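Local coordinates for protein PTS system, IIA component (PDB 5T3U) that probably passes phosphoryl groups on in a sugar phosphotransferase system, as a mannose-family IIA component linked to fucose utilization in Streptococcus pneumoniae, at residues F7-L12 with N68-V73; A14-F19 with G79-N84; M29-T34 with L110-D115; R38-G43 with V61-D66. All blocks are in the same frame, centred on the assembly; numbering follows the deposited sequence.

Interaction 1 (F7-L12 with N68-V73); sequences FNRGIL and NQEVIV
Phe-7 to Leu-12 runs parallel to Asn-68 to Val-73, one residue opposite one, the axes of 9-12 and 70-73 approaching to 4.5 Å at an angle of 25°. Gly-10 is held on both its polar atoms: its N donates to Glu-70 O at 2.9 Å, and its O accepts from Ile-72 N at 3.0 Å. Leu-12 N continues the pattern to Ile-72 O, while Gln-69 N and Glu-70 N bond to Phe-7 O and Asn-8 O where both chains turn a corner. Among the side chains, Arg-9, Glu-70 and Ile-72 share one face and point the same way. Arg-9 has CG anti to the backbone N (chi1 -164°) and stays extended at chi2, which lays its CD against Ile-72 CD1 at 3.6 Å; the bend at chi3 then sets the direction of NE. Glu-70, extended beyond CG, brings OE1 to the edge of the guanidinium, 3.6 Å from Arg-9 NE, in a long salt bridge with the two planar groups turned 54° apart. The outer nitrogens of Arg-9 look to the chain beyond helix 104-112: NH2 bonds to Ser-116 O, and NH1 weakly to Ser-113 O. That same helix covers Ile-11 and Ile-72, whereas helix 50-65 covers Leu-12, Val-71 and Val-73 across the sheet. On this second face the Asn-68 side chain lies over Gly-10, its CB 3.4 Å from Gly-10 N. In these central strands of a parallel sheet, backbone bonds make the join, aliphatic side chains line both faces, and the ion pair lies toward one end, where it probably gains from Arg-9 being fixed by carbonyl oxygens.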
loop_
_atom_site.group_PDB
_atom_site.type_symbol
_atom_site.label_atom_id
_atom_site.label_comp_id
_atom_site.label_asym_id
_atom_site.label_seq_id
_atom_site.Cartn_x
_atom_site.Cartn_y
_atom_site.Cartn_z
ATOM N N PHE A 7 17.061 -13.977 14.837
ATOM C CA PHE A 7 16.582 -12.642 15.130
ATOM C C PHE A 7 15.132 -12.677 15.626
ATOM O O PHE A 7 14.493 -13.747 15.665
ATOM C CB PHE A 7 16.721 -11.778 13.884
ATOM C CG PHE A 7 18.116 -11.749 13.333
ATOM C CD1 PHE A 7 19.118 -11.035 13.980
ATOM C CD2 PHE A 7 18.419 -12.413 12.158
ATOM C CE1 PHE A 7 20.401 -10.991 13.479
ATOM C CE2 PHE A 7 19.703 -12.388 11.641
ATOM C CZ PHE A 7 20.712 -11.675 12.305
ATOM N N ASN A 8 14.614 -11.520 16.026
ATOM C CA ASN A 8 13.285 -11.476 16.623
ATOM C C ASN A 8 12.159 -11.799 15.627
ATOM O O ASN A 8 11.282 -12.582 15.936
ATOM C CB ASN A 8 13.026 -10.112 17.258
ATOM C CG ASN A 8 13.801 -9.920 18.541
ATOM O OD1 ASN A 8 14.099 -10.873 19.232
ATOM N ND2 ASN A 8 14.148 -8.699 18.849
ATOM N N ARG A 9 12.214 -11.198 14.438
ATOM C CA ARG A 9 11.021 -11.048 13.604
ATOM C C ARG A 9 11.430 -10.851 12.150
ATOM O O ARG A 9 12.203 -9.947 11.856
ATOM C CB ARG A 9 10.259 -9.806 14.090
ATOM C CG ARG A 9 8.826 -9.650 13.644
ATOM C CD ARG A 9 8.112 -8.637 14.495
ATOM N NE ARG A 9 8.350 -8.886 15.905
ATOM C CZ ARG A 9 9.051 -8.085 16.695
ATOM N NH1 ARG A 9 9.553 -6.952 16.207
ATOM N NH2 ARG A 9 9.246 -8.420 17.973
ATOM N N GLY A 10 10.929 -11.716 11.271
ATOM C CA GLY A 10 11.045 -11.565 9.812
ATOM C C GLY A 10 9.747 -11.032 9.204
ATOM O O GLY A 10 8.687 -11.026 9.858
ATOM N N ILE A 11 9.810 -10.544 7.975
ATOM C CA ILE A 11 8.616 -9.966 7.380
ATOM C C ILE A 11 8.486 -10.500 5.990
ATOM O O ILE A 11 9.411 -10.404 5.206
ATOM C CB ILE A 11 8.657 -8.391 7.345
ATOM C CG1 ILE A 11 8.792 -7.784 8.751
ATOM C CG2 ILE A 11 7.391 -7.789 6.620
ATOM C CD1 ILE A 11 9.135 -6.301 8.703
ATOM N N LEU A 12 7.337 -11.073 5.672
ATOM C CA LEU A 12 7.068 -11.394 4.283
ATOM C C LEU A 12 5.961 -10.475 3.768
ATOM O O LEU A 12 4.894 -10.392 4.380
ATOM C CB LEU A 12 6.630 -12.852 4.135
ATOM C CG LEU A 12 6.192 -13.305 2.739
ATOM C CD1 LEU A 12 7.322 -13.240 1.680
ATOM C CD2 LEU A 12 5.628 -14.698 2.829
ATOM N N ASN A 68 14.478 -16.228 12.155
ATOM C CA ASN A 68 13.728 -15.284 12.967
ATOM C C ASN A 68 12.841 -16.095 13.858
ATOM O O ASN A 68 12.376 -17.133 13.429
ATOM C CB ASN A 68 12.841 -14.378 12.071
ATOM C CG ASN A 68 13.633 -13.553 11.105
ATOM O OD1 ASN A 68 13.829 -13.946 9.952
ATOM N ND2 ASN A 68 14.111 -12.416 11.557
ATOM N N GLN A 69 12.585 -15.637 15.067
ATOM C CA GLN A 69 11.669 -16.350 15.972
ATOM C C GLN A 69 10.199 -16.297 15.537
ATOM O O GLN A 69 9.451 -17.265 15.744
ATOM C CB GLN A 69 11.765 -15.798 17.391
ATOM C CG GLN A 69 13.082 -16.103 18.107
ATOM C CD GLN A 69 13.059 -15.514 19.509
ATOM O OE1 GLN A 69 13.706 -14.506 19.785
ATOM N NE2 GLN A 69 12.255 -16.096 20.376
ATOM N N GLU A 70 9.781 -15.154 14.988
ATOM C CA GLU A 70 8.443 -14.983 14.453
ATOM C C GLU A 70 8.490 -14.409 13.042
ATOM O O GLU A 70 9.525 -13.863 12.614
ATOM C CB GLU A 70 7.704 -13.959 15.281
ATOM C CG GLU A 70 7.511 -14.270 16.721
ATOM C CD GLU A 70 6.976 -13.053 17.431
ATOM O OE1 GLU A 70 6.798 -11.985 16.776
ATOM O OE2 GLU A 70 6.738 -13.160 18.643
ATOM N N VAL A 71 7.374 -14.523 12.317
ATOM C CA VAL A 71 7.221 -13.866 11.014
ATOM C C VAL A 71 5.861 -13.136 10.956
ATOM O O VAL A 71 4.829 -13.679 11.365
ATOM C CB VAL A 71 7.398 -14.877 9.857
ATOM C CG1 VAL A 71 7.039 -14.256 8.484
ATOM C CG2 VAL A 71 8.808 -15.405 9.835
ATOM N N ILE A 72 5.872 -11.893 10.480
ATOM C CA ILE A 72 4.646 -11.204 10.103
ATOM C C ILE A 72 4.519 -11.263 8.583
ATOM O O ILE A 72 5.424 -10.888 7.849
ATOM C CB ILE A 72 4.598 -9.748 10.659
ATOM C CG1 ILE A 72 4.763 -9.782 12.185
ATOM C CG2 ILE A 72 3.224 -9.027 10.322
ATOM C CD1 ILE A 72 4.915 -8.415 12.789
ATOM N N VAL A 73 3.404 -11.821 8.132
ATOM C CA VAL A 73 3.025 -11.818 6.744
ATOM C C VAL A 73 2.106 -10.611 6.528
ATOM O O VAL A 73 1.067 -10.463 7.214
ATOM C CB VAL A 73 2.277 -13.135 6.361
ATOM C CG1 VAL A 73 1.891 -13.140 4.884
ATOM C CG2 VAL A 73 3.136 -14.363 6.678
#

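Interaction 2 (A14-F19 with G79-N84); sequences ASHGNF and GGSPNN
His-16 meets Gly-80, Ser-81 and Pro-82 where strand 7-16 ends beside the start of helix 81-90, at the C-terminal edge of a parallel alpha/beta sheet. IIA proteins of the mannose family carry their phosphoryl-accepting histidine at this position, so His-16 probably plays that part. The contact is mainly van der Waals. Pro-82 turns its ring toward the strand: CG rests 3.5 Å from Ser-15 C, and CB touches Ala-14 CB at 4.0 Å. The imidazole crosses the proline ring at about a right angle, with His-16 CE1 3.4 Å from Pro-82 CD. CE1 comes closer still to the helix start, 3.1 Å from Ser-81 N, and Gly-80 CA, at the N-cap position, lies at the edge of the imidazole in its plane. His-16 CG stands beside its own backbone N, anti to the carbonyl carbon (chi1 -66°), which swings the ring to the helix.

The second subunit also reaches the histidine: its Phe-30 meets the imidazole edge-to-face, and its Thr-26 OG1 bonds to His-16 O.

Polar bonds fix the backbone around the histidine. Asp-76 OD2 accepts from His-16 N, and a type II' turn follows from His-16 to Phe-19. From just before this turn, Ser-15 OG donates to His-16 O at 2.9 Å, approaching from above the carbonyl plane, 61° out of it.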
loop_
_atom_site.group_PDB
_atom_site.type_symbol
_atom_site.label_atom_id
_atom_site.label_comp_id
_atom_site.label_asym_id
_atom_site.label_seq_id
_atom_site.Cartn_x
_atom_site.Cartn_y
_atom_site.Cartn_z
ATOM N N ALA A 14 3.425 -9.907 0.793
ATOM C CA ALA A 14 2.901 -10.690 -0.334
ATOM C C ALA A 14 1.672 -10.055 -0.963
ATOM O O ALA A 14 0.838 -9.538 -0.264
ATOM C CB ALA A 14 2.570 -12.104 0.125
ATOM N N SER A 15 1.543 -10.118 -2.290
ATOM C CA SER A 15 0.375 -9.550 -2.943
ATOM C C SER A 15 0.160 -10.190 -4.308
ATOM O O SER A 15 1.072 -10.813 -4.864
ATOM C CB SER A 15 0.606 -8.040 -3.150
ATOM O OG SER A 15 1.649 -7.849 -4.086
ATOM N N HIS A 16 -1.021 -10.009 -4.885
ATOM C CA HIS A 16 -1.120 -10.101 -6.359
ATOM C C HIS A 16 -0.247 -8.984 -6.961
ATOM O O HIS A 16 -0.132 -7.904 -6.379
ATOM C CB HIS A 16 -2.550 -9.870 -6.803
ATOM C CG HIS A 16 -3.506 -10.927 -6.350
ATOM N ND1 HIS A 16 -4.115 -10.896 -5.112
ATOM C CD2 HIS A 16 -4.013 -12.004 -6.993
ATOM C CE1 HIS A 16 -4.948 -11.917 -5.008
ATOM N NE2 HIS A 16 -4.882 -12.620 -6.123
ATOM N N GLY A 17 0.407 -9.266 -8.088
ATOM C CA GLY A 17 1.213 -8.258 -8.763
ATOM C C GLY A 17 2.351 -7.647 -7.975
ATOM O O GLY A 17 2.857 -8.240 -7.021
ATOM N N ASN A 18 2.739 -6.440 -8.404
ATOM C CA ASN A 18 3.925 -5.741 -7.978
ATOM C C ASN A 18 3.742 -4.879 -6.708
ATOM O O ASN A 18 4.675 -4.198 -6.294
ATOM C CB ASN A 18 4.423 -4.855 -9.140
ATOM C CG ASN A 18 4.948 -5.664 -10.336
ATOM O OD1 ASN A 18 5.294 -6.843 -10.215
ATOM N ND2 ASN A 18 5.015 -5.025 -11.488
ATOM N N PHE A 19 2.559 -4.889 -6.098
ATOM C CA PHE A 19 2.332 -4.097 -4.860
ATOM C C PHE A 19 3.393 -4.331 -3.776
ATOM O O PHE A 19 3.957 -3.355 -3.230
ATOM C CB PHE A 19 0.944 -4.375 -4.273
ATOM C CG PHE A 19 0.544 -3.456 -3.133
ATOM C CD1 PHE A 19 0.478 -2.077 -3.314
ATOM C CD2 PHE A 19 0.188 -3.982 -1.892
ATOM C CE1 PHE A 19 0.064 -1.250 -2.298
ATOM C CE2 PHE A 19 -0.205 -3.160 -0.866
ATOM C CZ PHE A 19 -0.255 -1.763 -1.075
ATOM N N GLY A 79 -9.305 -11.960 1.272
ATOM C CA GLY A 79 -9.974 -12.666 0.166
ATOM C C GLY A 79 -9.136 -12.672 -1.102
ATOM O O GLY A 79 -9.552 -13.219 -2.099
ATOM N N GLY A 80 -7.966 -12.046 -1.081
ATOM C CA GLY A 80 -6.963 -12.267 -2.133
ATOM C C GLY A 80 -6.275 -13.628 -1.942
ATOM O O GLY A 80 -6.357 -14.213 -0.860
ATOM N N SER A 81 -5.596 -14.123 -2.976
ATOM C CA SER A 81 -4.970 -15.452 -2.906
ATOM C C SER A 81 -3.778 -15.478 -1.928
ATOM O O SER A 81 -3.671 -16.436 -1.164
ATOM C CB SER A 81 -4.549 -15.976 -4.283
ATOM O OG SER A 81 -5.671 -16.164 -5.141
ATOM N N PRO A 82 -2.901 -14.432 -1.921
ATOM C CA PRO A 82 -1.859 -14.429 -0.878
ATOM C C PRO A 82 -2.446 -14.585 0.528
ATOM O O PRO A 82 -1.941 -15.400 1.334
ATOM C CB PRO A 82 -1.180 -13.043 -1.046
ATOM C CG PRO A 82 -1.365 -12.746 -2.533
ATOM C CD PRO A 82 -2.767 -13.257 -2.821
ATOM N N ASN A 83 -3.504 -13.840 0.830
ATOM C CA ASN A 83 -4.099 -13.986 2.160
ATOM C C ASN A 83 -4.738 -15.356 2.370
ATOM O O ASN A 83 -4.635 -15.892 3.459
ATOM C CB ASN A 83 -5.142 -12.932 2.461
ATOM C CG ASN A 83 -5.328 -12.727 3.944
ATOM O OD1 ASN A 83 -6.326 -13.143 4.528
ATOM N ND2 ASN A 83 -4.355 -12.115 4.570
ATOM N N ASN A 84 -5.427 -15.891 1.344
ATOM C CA ASN A 84 -6.078 -17.208 1.475
ATOM C C ASN A 84 -5.057 -18.309 1.801
ATOM O O ASN A 84 -5.276 -19.142 2.688
ATOM C CB ASN A 84 -6.839 -17.590 0.202
ATOM C CG ASN A 84 -8.114 -16.777 -0.002
ATOM O OD1 ASN A 84 -8.710 -16.235 0.944
ATOM N ND2 ASN A 84 -8.544 -16.704 -1.253
#

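Interaction 3 (M29-T34 with L110-D115); sequences MFVGET and LISSYD
Val-31 and Ile-111 join the C-terminal ends of two neighbouring helices, 19-31 and 104-112, which pack on one face of the parallel alpha/beta sheet. Their branches meet methyl to methyl, Val-31 CG2 lying 3.6 Å from Ile-111 CG2, and the two side chains cross at about a right angle. With chi1 of -56°, Val-31 holds CG2 between its backbone N and carbonyl carbon and aims this methyl at the isoleucine. The other branch, CG1, touches Ser-112 OG at 3.4 Å. That hydroxyl is bonded to Val-108 O within its own helix, so it offers the valine an oxygen already engaged.

Gly-32, the first residue past helix 19-31, has a positive phi of 88°, a backbone shape that suits glycine, and the chain then bends back so that Thr-34 returns to the same isoleucine. Thr-34 CG2 sits 3.9 Å from Ile-111 CG2, which is thus touched by methyls of two residues from one segment. The polar branch, OG1, bonds to Glu-28 OE2. Thr-34 CG2 also grazes the hydroxyl of Tyr-114, OH, at 4.2 Å. The tyrosine follows helix 104-112; its ring is folded back over that helix end, one face lying over Ile-111 O, while Tyr-114 N bonds to the same oxygen at 3.2 Å.

Deeper in the fold, Ile-111 continues onto Leu-24 and Ala-27 of helix 19-31 and onto Ile-11 of strand 7-16, while Thr-34 and Tyr-114 both lean on Val-39 of the edge strand 39-44.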
loop_
_atom_site.group_PDB
_atom_site.type_symbol
_atom_site.label_atom_id
_atom_site.label_comp_id
_atom_site.label_asym_id
_atom_site.label_seq_id
_atom_site.Cartn_x
_atom_site.Cartn_y
_atom_site.Cartn_z
ATOM N N MET A 29 13.588 3.253 1.097
ATOM C CA MET A 29 13.968 4.658 0.925
ATOM C C MET A 29 13.911 5.369 2.263
ATOM O O MET A 29 14.606 6.362 2.464
ATOM C CB MET A 29 13.085 5.353 -0.096
ATOM C CG MET A 29 13.364 4.903 -1.524
ATOM S SD MET A 29 12.290 5.689 -2.747
ATOM C CE MET A 29 12.800 7.406 -2.565
ATOM N N PHE A 30 13.113 4.843 3.184
ATOM C CA PHE A 30 13.017 5.410 4.522
ATOM C C PHE A 30 13.898 4.732 5.560
ATOM O O PHE A 30 14.483 5.405 6.386
ATOM C CB PHE A 30 11.551 5.444 4.994
ATOM C CG PHE A 30 10.671 6.287 4.108
ATOM C CD1 PHE A 30 10.709 7.678 4.194
ATOM C CD2 PHE A 30 9.835 5.698 3.183
ATOM C CE1 PHE A 30 9.918 8.472 3.356
ATOM C CE2 PHE A 30 9.032 6.477 2.355
ATOM C CZ PHE A 30 9.088 7.863 2.425
ATOM N N VAL A 31 13.992 3.404 5.522
ATOM C CA VAL A 31 14.642 2.659 6.602
ATOM C C VAL A 31 15.960 1.994 6.187
ATOM O O VAL A 31 16.597 1.323 6.997
ATOM C CB VAL A 31 13.678 1.595 7.203
ATOM C CG1 VAL A 31 12.401 2.262 7.674
ATOM C CG2 VAL A 31 13.333 0.536 6.171
ATOM N N GLY A 32 16.367 2.175 4.935
ATOM C CA GLY A 32 17.597 1.558 4.416
ATOM C C GLY A 32 17.350 0.160 3.852
ATOM O O GLY A 32 16.311 -0.467 4.116
ATOM N N GLU A 33 18.321 -0.311 3.074
ATOM C CA GLU A 33 18.231 -1.584 2.362
ATOM C C GLU A 33 18.065 -2.756 3.351
ATOM O O GLU A 33 18.705 -2.779 4.384
ATOM C CB GLU A 33 19.501 -1.769 1.505
ATOM C CG GLU A 33 19.290 -2.649 0.255
ATOM C CD GLU A 33 20.465 -3.600 -0.030
ATOM O OE1 GLU A 33 21.182 -3.977 0.933
ATOM O OE2 GLU A 33 20.645 -4.011 -1.205
ATOM N N THR A 34 17.177 -3.701 3.061
ATOM C CA THR A 34 17.025 -4.872 3.936
ATOM C C THR A 34 17.705 -6.082 3.280
ATOM O O THR A 34 18.046 -6.039 2.099
ATOM C CB THR A 34 15.527 -5.226 4.221
ATOM O OG1 THR A 34 14.841 -5.428 2.987
ATOM C CG2 THR A 34 14.825 -4.124 4.998
ATOM N N LEU A 110 7.108 -1.816 10.974
ATOM C CA LEU A 110 7.519 -3.203 11.236
ATOM C C LEU A 110 8.995 -3.405 10.912
ATOM O O LEU A 110 9.711 -4.088 11.668
ATOM C CB LEU A 110 6.630 -4.187 10.481
ATOM C CG LEU A 110 5.215 -4.301 11.070
ATOM C CD1 LEU A 110 4.268 -5.182 10.221
ATOM C CD2 LEU A 110 5.259 -4.768 12.562
ATOM N N ILE A 111 9.490 -2.799 9.833
ATOM C CA ILE A 111 10.946 -2.942 9.570
ATOM C C ILE A 111 11.779 -2.248 10.668
ATOM O O ILE A 111 12.717 -2.843 11.224
ATOM C CB ILE A 111 11.369 -2.483 8.166
ATOM C CG1 ILE A 111 10.745 -3.368 7.092
ATOM C CG2 ILE A 111 12.925 -2.552 8.015
ATOM C CD1 ILE A 111 10.869 -2.790 5.631
ATOM N N SER A 112 11.396 -1.021 11.026
ATOM C CA SER A 112 12.136 -0.235 12.029
ATOM C C SER A 112 12.212 -0.897 13.391
ATOM O O SER A 112 13.143 -0.627 14.159
ATOM C CB SER A 112 11.516 1.160 12.188
ATOM O OG SER A 112 11.485 1.788 10.924
ATOM N N SER A 113 11.225 -1.740 13.699
ATOM C CA SER A 113 11.097 -2.339 15.023
ATOM C C SER A 113 11.391 -3.854 15.040
ATOM O O SER A 113 11.153 -4.531 16.057
ATOM C CB SER A 113 9.713 -2.035 15.605
ATOM O OG SER A 113 8.686 -2.663 14.843
ATOM N N TYR A 114 11.945 -4.386 13.949
ATOM C CA TYR A 114 12.087 -5.843 13.875
ATOM C C TYR A 114 13.207 -6.471 14.743
ATOM O O TYR A 114 13.345 -7.703 14.802
ATOM C CB TYR A 114 12.076 -6.370 12.441
ATOM C CG TYR A 114 13.223 -6.019 11.495
ATOM C CD1 TYR A 114 14.434 -5.476 11.941
ATOM C CD2 TYR A 114 13.084 -6.272 10.129
ATOM C CE1 TYR A 114 15.473 -5.201 11.037
ATOM C CE2 TYR A 114 14.078 -5.994 9.239
ATOM C CZ TYR A 114 15.276 -5.463 9.689
ATOM O OH TYR A 114 16.255 -5.196 8.759
ATOM N N ASP A 115 13.978 -5.626 15.427
ATOM C CA ASP A 115 14.967 -6.123 16.383
ATOM C C ASP A 115 14.546 -5.791 17.800
ATOM O O ASP A 115 15.315 -5.955 18.757
ATOM C CB ASP A 115 16.361 -5.548 16.094
ATOM C CG ASP A 115 16.898 -5.998 14.766
ATOM O OD1 ASP A 115 16.782 -7.199 14.458
ATOM O OD2 ASP A 115 17.447 -5.151 14.028
#

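Interaction 4 (R38-G43 with V61-D66); sequences RVRTLG and VDELLD
Arg-40 reaches from strand 39-43 to Glu-63 and Leu-64 of helix 61-65, whose direction is almost exactly opposite (177°) with 9.7 Å between the axes. Every nitrogen of its guanidinium has a partner. NH1 donates to Glu-63 OE2 at 2.9 Å in a nearly straight bond of 176°, as part of a salt bridge, and also bonds to Gln-60 OE1, just before this turn of the helix. NE is taken by Asn-36 O, in the loop before the strand. NH2 donates to a water at 2.8 Å, and this water in turn donates to Glu-63 OE2 at 3.1 Å, closing a small bridge around the ion pair.

Glu-63 OE2 therefore accepts twice, from NH1 and from the water. Both this oxygen and the water lie at the guanidinium edge, in its plane, but NH1 comes to the carboxylate from above its plane, with the two flat groups 68° apart. The extended run of Arg-40 from CG to NE provides the necessary length. Partners on all three nitrogens probably limit rotation of the guanidinium.

Nearer the strand, Leu-64 and the arginine chain run alongside in opposite senses. Leu-64 CD2 lies 3.9 Å from Arg-40 NE and equally 3.9 Å from Arg-38 C, so one methyl touches both Arg-40 and the residue just ahead of the strand. Leu-64 and Val-61 also touch Leu-12 on the adjoining strand. Strand 39-44, helix 50-65 and strand 68-75 form a beta-alpha-beta crossover that skips over strand 7-16, and the salt bridge ties its returning helix to its first strand.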
loop_
_atom_site.group_PDB
_atom_site.type_symbol
_atom_site.label_atom_id
_atom_site.label_comp_id
_atom_site.label_asym_id
_atom_site.label_seq_id
_atom_site.Cartn_x
_atom_site.Cartn_y
_atom_site.Cartn_z
ATOM N N ARG A 38 15.799 -11.395 6.628
ATOM C CA ARG A 38 14.872 -10.622 7.496
ATOM C C ARG A 38 13.575 -10.222 6.798
ATOM O O ARG A 38 12.529 -10.161 7.421
ATOM C CB ARG A 38 15.518 -9.333 8.029
ATOM C CG ARG A 38 16.838 -9.494 8.706
ATOM C CD ARG A 38 16.775 -10.435 9.908
ATOM N NE ARG A 38 15.747 -10.090 10.904
ATOM C CZ ARG A 38 15.894 -9.197 11.884
ATOM N NH1 ARG A 38 17.016 -8.500 12.008
ATOM N NH2 ARG A 38 14.900 -8.981 12.749
ATOM N N VAL A 39 13.655 -9.904 5.513
ATOM C CA VAL A 39 12.513 -9.395 4.750
ATOM C C VAL A 39 12.499 -9.953 3.359
ATOM O O VAL A 39 13.542 -10.012 2.673
ATOM C CB VAL A 39 12.506 -7.822 4.654
ATOM C CG1 VAL A 39 11.241 -7.331 3.921
ATOM C CG2 VAL A 39 12.591 -7.191 6.047
ATOM N N ARG A 40 11.311 -10.388 2.947
ATOM C CA ARG A 40 11.109 -10.920 1.592
ATOM C C ARG A 40 9.806 -10.434 0.996
ATOM O O ARG A 40 8.880 -10.075 1.724
ATOM C CB ARG A 40 11.110 -12.462 1.621
ATOM C CG ARG A 40 12.515 -13.025 1.882
ATOM C CD ARG A 40 12.509 -14.553 1.770
ATOM N NE ARG A 40 13.690 -15.095 2.437
ATOM C CZ ARG A 40 14.087 -16.363 2.349
ATOM N NH1 ARG A 40 13.407 -17.229 1.599
ATOM N NH2 ARG A 40 15.187 -16.744 2.992
ATOM N N THR A 41 9.716 -10.463 -0.326
ATOM C CA THR A 41 8.437 -10.209 -0.965
ATOM C C THR A 41 8.032 -11.348 -1.887
ATOM O O THR A 41 8.881 -12.098 -2.367
ATOM C CB THR A 41 8.456 -8.893 -1.786
ATOM O OG1 THR A 41 9.290 -9.056 -2.936
ATOM C CG2 THR A 41 8.970 -7.756 -0.930
ATOM N N LEU A 42 6.739 -11.450 -2.165
ATOM C CA LEU A 42 6.269 -12.409 -3.163
ATOM C C LEU A 42 5.067 -11.825 -3.881
ATOM O O LEU A 42 4.127 -11.380 -3.236
ATOM C CB LEU A 42 5.878 -13.722 -2.472
ATOM C CG LEU A 42 5.589 -14.943 -3.345
ATOM C CD1 LEU A 42 6.841 -15.297 -4.190
ATOM C CD2 LEU A 42 5.197 -16.135 -2.422
ATOM N N GLY A 43 5.094 -11.847 -5.214
ATOM C CA GLY A 43 3.960 -11.409 -6.008
ATOM C C GLY A 43 3.355 -12.548 -6.809
ATOM O O GLY A 43 4.075 -13.310 -7.429
ATOM N N VAL A 61 7.961 -18.359 4.008
ATOM C CA VAL A 61 7.691 -18.247 5.452
ATOM C C VAL A 61 8.604 -19.197 6.259
ATOM O O VAL A 61 9.205 -18.783 7.259
ATOM C CB VAL A 61 6.216 -18.472 5.834
ATOM C CG1 VAL A 61 6.048 -18.476 7.363
ATOM C CG2 VAL A 61 5.295 -17.405 5.232
ATOM N N ASP A 62 8.712 -20.455 5.809
ATOM C CA ASP A 62 9.569 -21.461 6.457
ATOM C C ASP A 62 11.012 -20.986 6.552
ATOM O O ASP A 62 11.633 -21.061 7.614
ATOM C CB ASP A 62 9.537 -22.786 5.673
ATOM C CG ASP A 62 8.209 -23.512 5.784
ATOM O OD1 ASP A 62 7.413 -23.210 6.702
ATOM O OD2 ASP A 62 7.963 -24.425 4.961
ATOM N N GLU A 63 11.545 -20.486 5.449
ATOM C CA GLU A 63 12.926 -20.012 5.440
ATOM C C GLU A 63 13.184 -18.790 6.316
ATOM O O GLU A 63 14.252 -18.646 6.909
ATOM C CB GLU A 63 13.412 -19.798 4.011
ATOM C CG GLU A 63 13.670 -21.131 3.324
ATOM C CD GLU A 63 13.749 -21.023 1.816
ATOM O OE1 GLU A 63 13.266 -21.969 1.153
ATOM O OE2 GLU A 63 14.281 -20.010 1.294
ATOM N N LEU A 64 12.182 -17.933 6.444
ATOM C CA LEU A 64 12.291 -16.785 7.318
ATOM C C LEU A 64 12.289 -17.278 8.758
ATOM O O LEU A 64 12.993 -16.726 9.596
ATOM C CB LEU A 64 11.188 -15.747 7.014
ATOM C CG LEU A 64 11.483 -14.807 5.817
ATOM C CD1 LEU A 64 10.266 -13.934 5.433
ATOM C CD2 LEU A 64 12.723 -13.906 6.063
ATOM N N LEU A 65 11.527 -18.330 9.046
ATOM C CA LEU A 65 11.532 -18.920 10.400
ATOM C C LEU A 65 12.849 -19.607 10.809
ATOM O O LEU A 65 13.098 -19.817 12.028
ATOM C CB LEU A 65 10.316 -19.833 10.654
ATOM C CG LEU A 65 8.925 -19.186 10.781
ATOM C CD1 LEU A 65 7.814 -20.230 10.527
ATOM C CD2 LEU A 65 8.723 -18.470 12.125
ATOM N N ASP A 66 13.701 -19.921 9.834
ATOM C CA ASP A 66 15.017 -20.467 10.163
ATOM C C ASP A 66 15.901 -19.417 10.807
ATOM O O ASP A 66 16.845 -19.774 11.503
ATOM C CB ASP A 66 15.756 -21.014 8.941
ATOM C CG ASP A 66 15.086 -22.212 8.334
ATOM O OD1 ASP A 66 14.483 -23.020 9.074
ATOM O OD2 ASP A 66 15.168 -22.348 7.083
HETATM O O HOH W 1 16.778 -19.015 2.744
#

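Strand 7-16 is the common thread: interactions 1 and 2 lie along it, their centres 19 Å apart on opposite sides of the chain's centre. Interaction 4 is nested within the loop closed by interaction 1, about 8 Å away between centres, and the sheet joins them through Ile-11 N and Arg-38 O, 2.8 Å apart. Arg-38 also reaches interaction 3, its NH1 forming a salt bridge with Asp-115 OD1 at 2.8 Å. Interaction 2 holds the probable phosphorylation site; interaction 3 is remote from it within one chain, about 22 Å between centres, yet Phe-30 of its first segment meets His-16 of the second subunit edge-to-face, connecting both through the dimer.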